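Side-chain contact in coenzyme A transferase (Yersinia pestis, PDB 3QLI), which probably transfers coenzyme A between carboxylic acids such as acetate: residues V104-I109 against S349-G354. Numbering follows the deposited sequence.
Sequences VERALI and SEHMLG
Arg106, on helix 103-114, faces Met352 in the loop that follows strand 347-348, and their CA atoms, 7.7 Å apart, are the closest pair of CA atoms between the two segments. Both side chains leave the backbone toward the other segment and run past each other in opposite directions: CD of Arg106 lies 3.5 Å from CG of Met352, while CG of Arg106 rests 3.8 Å from the sulfur SD. Beyond it, the Met352 chain bends at its last torsion (chi3 74°), which carries CE to 4.0 Å from CG2 of Ile109, one helical turn on from Arg106; CD1 of Ile109 touches SD from the same helix face. The methionine therefore meets carbon from two residues one helical turn apart.

The polar end of Arg106 turns to His351. A bend at chi3 of Arg106 places CB of His351 3.6 Å above the guanidinium plane of Arg106, offset toward the rim. The imidazole is tilted 36° from that plane, too far for a parallel stack, and the closest atoms are NH1 of Arg106 and ND1 of His351 at 3.6 Å.

Arg106 and Glu350 communicate through water. NH1 of Arg106 donates to a water in the guanidinium plane, and the water lies 2.6 Å from OE2 of Glu350 and bridges the two. The same carboxylate oxygen receives the backbone N of Met352 through its anti lone pair in a nearly straight bond (167°), and OE1 is held by the backbone N of Tyr357, so one loop amide on each oxygen holds the carboxylate. Arg106 and Glu350 are both seen to bind CoA in this protein, though no CoA is bound to this chain; the contact spans the N- and C-terminal family regions at that CoA site.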
loop_
_atom_site.group_PDB
_atom_site.type_symbol
_atom_site.label_atom_id
_atom_site.label_comp_id
_atom_site.label_asym_id
_atom_site.label_seq_id
_atom_site.Cartn_x
_atom_site.Cartn_y
_atom_site.Cartn_z
ATOM N N VAL A 104 20.326 11.456 -12.450
ATOM C CA VAL A 104 20.205 12.315 -13.634
ATOM C C VAL A 104 19.173 13.438 -13.440
ATOM O O VAL A 104 19.441 14.598 -13.754
ATOM C CB VAL A 104 19.856 11.490 -14.896
ATOM C CG1 VAL A 104 19.572 12.405 -16.079
ATOM C CG2 VAL A 104 20.977 10.500 -15.211
ATOM N N GLU A 105 17.994 13.096 -12.926
ATOM C CA GLU A 105 16.947 14.089 -12.698
ATOM C C GLU A 105 17.275 15.015 -11.519
ATOM O O GLU A 105 16.940 16.195 -11.537
ATOM C CB GLU A 105 15.591 13.415 -12.460
ATOM C CG GLU A 105 15.003 12.743 -13.677
ATOM C CD GLU A 105 15.650 11.400 -13.984
ATOM O OE1 GLU A 105 16.226 10.772 -13.070
ATOM O OE2 GLU A 105 15.570 10.967 -15.153
ATOM N N ARG A 106 17.892 14.468 -10.477
ATOM C CA ARG A 106 18.343 15.312 -9.373
ATOM C C ARG A 106 19.254 16.436 -9.883
ATOM O O ARG A 106 19.081 17.598 -9.506
ATOM C CB ARG A 106 19.044 14.482 -8.296
ATOM C CG ARG A 106 18.088 13.631 -7.479
ATOM C CD ARG A 106 18.721 13.152 -6.167
ATOM N NE ARG A 106 19.835 12.239 -6.390
ATOM C CZ ARG A 106 19.724 10.918 -6.506
ATOM N NH1 ARG A 106 18.537 10.325 -6.429
ATOM N NH2 ARG A 106 20.808 10.185 -6.701
ATOM N N ALA A 107 20.207 16.096 -10.748
ATOM C CA ALA A 107 21.091 17.106 -11.345
ATOM C C ALA A 107 20.316 18.163 -12.151
ATOM O O ALA A 107 20.570 19.365 -12.045
ATOM C CB ALA A 107 22.157 16.440 -12.217
ATOM N N LEU A 108 19.365 17.718 -12.961
ATOM C CA LEU A 108 18.538 18.646 -13.722
ATOM C C LEU A 108 17.722 19.542 -12.800
ATOM O O LEU A 108 17.623 20.754 -13.030
ATOM C CB LEU A 108 17.579 17.880 -14.635
ATOM C CG LEU A 108 18.173 17.083 -15.792
ATOM C CD1 LEU A 108 17.088 16.234 -16.447
ATOM C CD2 LEU A 108 18.810 18.030 -16.804
ATOM N N ILE A 109 17.109 18.949 -11.776
ATOM C CA ILE A 109 16.202 19.709 -10.911
ATOM C C ILE A 109 16.958 20.822 -10.206
ATOM O O ILE A 109 16.500 21.969 -10.140
ATOM C CB ILE A 109 15.544 18.827 -9.839
ATOM C CG1 ILE A 109 14.573 17.837 -10.484
ATOM C CG2 ILE A 109 14.806 19.699 -8.810
ATOM C CD1 ILE A 109 14.025 16.792 -9.513
ATOM N N SER A 349 13.774 6.249 1.420
ATOM C CA SER A 349 14.809 5.974 0.432
ATOM C C SER A 349 15.068 7.181 -0.470
ATOM O O SER A 349 15.887 7.115 -1.377
ATOM C CB SER A 349 14.407 4.780 -0.440
ATOM O OG SER A 349 14.445 3.573 0.293
ATOM N N GLU A 350 14.367 8.283 -0.228
ATOM C CA GLU A 350 14.494 9.444 -1.102
ATOM C C GLU A 350 15.726 10.276 -0.763
ATOM O O GLU A 350 15.877 10.715 0.370
ATOM C CB GLU A 350 13.237 10.309 -1.015
ATOM C CG GLU A 350 13.340 11.596 -1.809
ATOM C CD GLU A 350 13.621 11.343 -3.280
ATOM O OE1 GLU A 350 12.855 10.575 -3.913
ATOM O OE2 GLU A 350 14.621 11.895 -3.794
ATOM N N HIS A 351 16.598 10.499 -1.748
ATOM C CA HIS A 351 17.809 11.300 -1.535
ATOM C C HIS A 351 17.510 12.786 -1.346
ATOM O O HIS A 351 18.215 13.470 -0.613
ATOM C CB HIS A 351 18.790 11.149 -2.707
ATOM C CG HIS A 351 19.633 9.913 -2.649
ATOM N ND1 HIS A 351 19.267 8.732 -3.260
ATOM C CD2 HIS A 351 20.837 9.679 -2.073
ATOM C CE1 HIS A 351 20.204 7.821 -3.054
ATOM N NE2 HIS A 351 21.167 8.370 -2.336
ATOM N N MET A 352 16.484 13.297 -2.024
ATOM C CA MET A 352 16.198 14.734 -1.970
ATOM C C MET A 352 15.428 15.129 -0.717
ATOM O O MET A 352 14.286 14.703 -0.517
ATOM C CB MET A 352 15.447 15.200 -3.216
ATOM C CG MET A 352 16.223 15.009 -4.507
ATOM S SD MET A 352 15.482 15.841 -5.932
ATOM C CE MET A 352 15.879 17.555 -5.589
ATOM N N LEU A 353 16.066 15.955 0.112
ATOM C CA LEU A 353 15.505 16.395 1.389
ATOM C C LEU A 353 14.118 17.015 1.257
ATOM O O LEU A 353 13.910 17.926 0.457
ATOM C CB LEU A 353 16.440 17.408 2.056
ATOM C CG LEU A 353 17.720 16.927 2.741
ATOM C CD1 LEU A 353 18.577 16.070 1.816
ATOM C CD2 LEU A 353 18.512 18.127 3.251
ATOM N N GLY A 354 13.176 16.515 2.055
ATOM C CA GLY A 354 11.831 17.064 2.098
ATOM C C GLY A 354 10.901 16.492 1.042
ATOM O O GLY A 354 9.676 16.625 1.144
HETATM O O HOH W 1 15.853 11.170 -5.949
#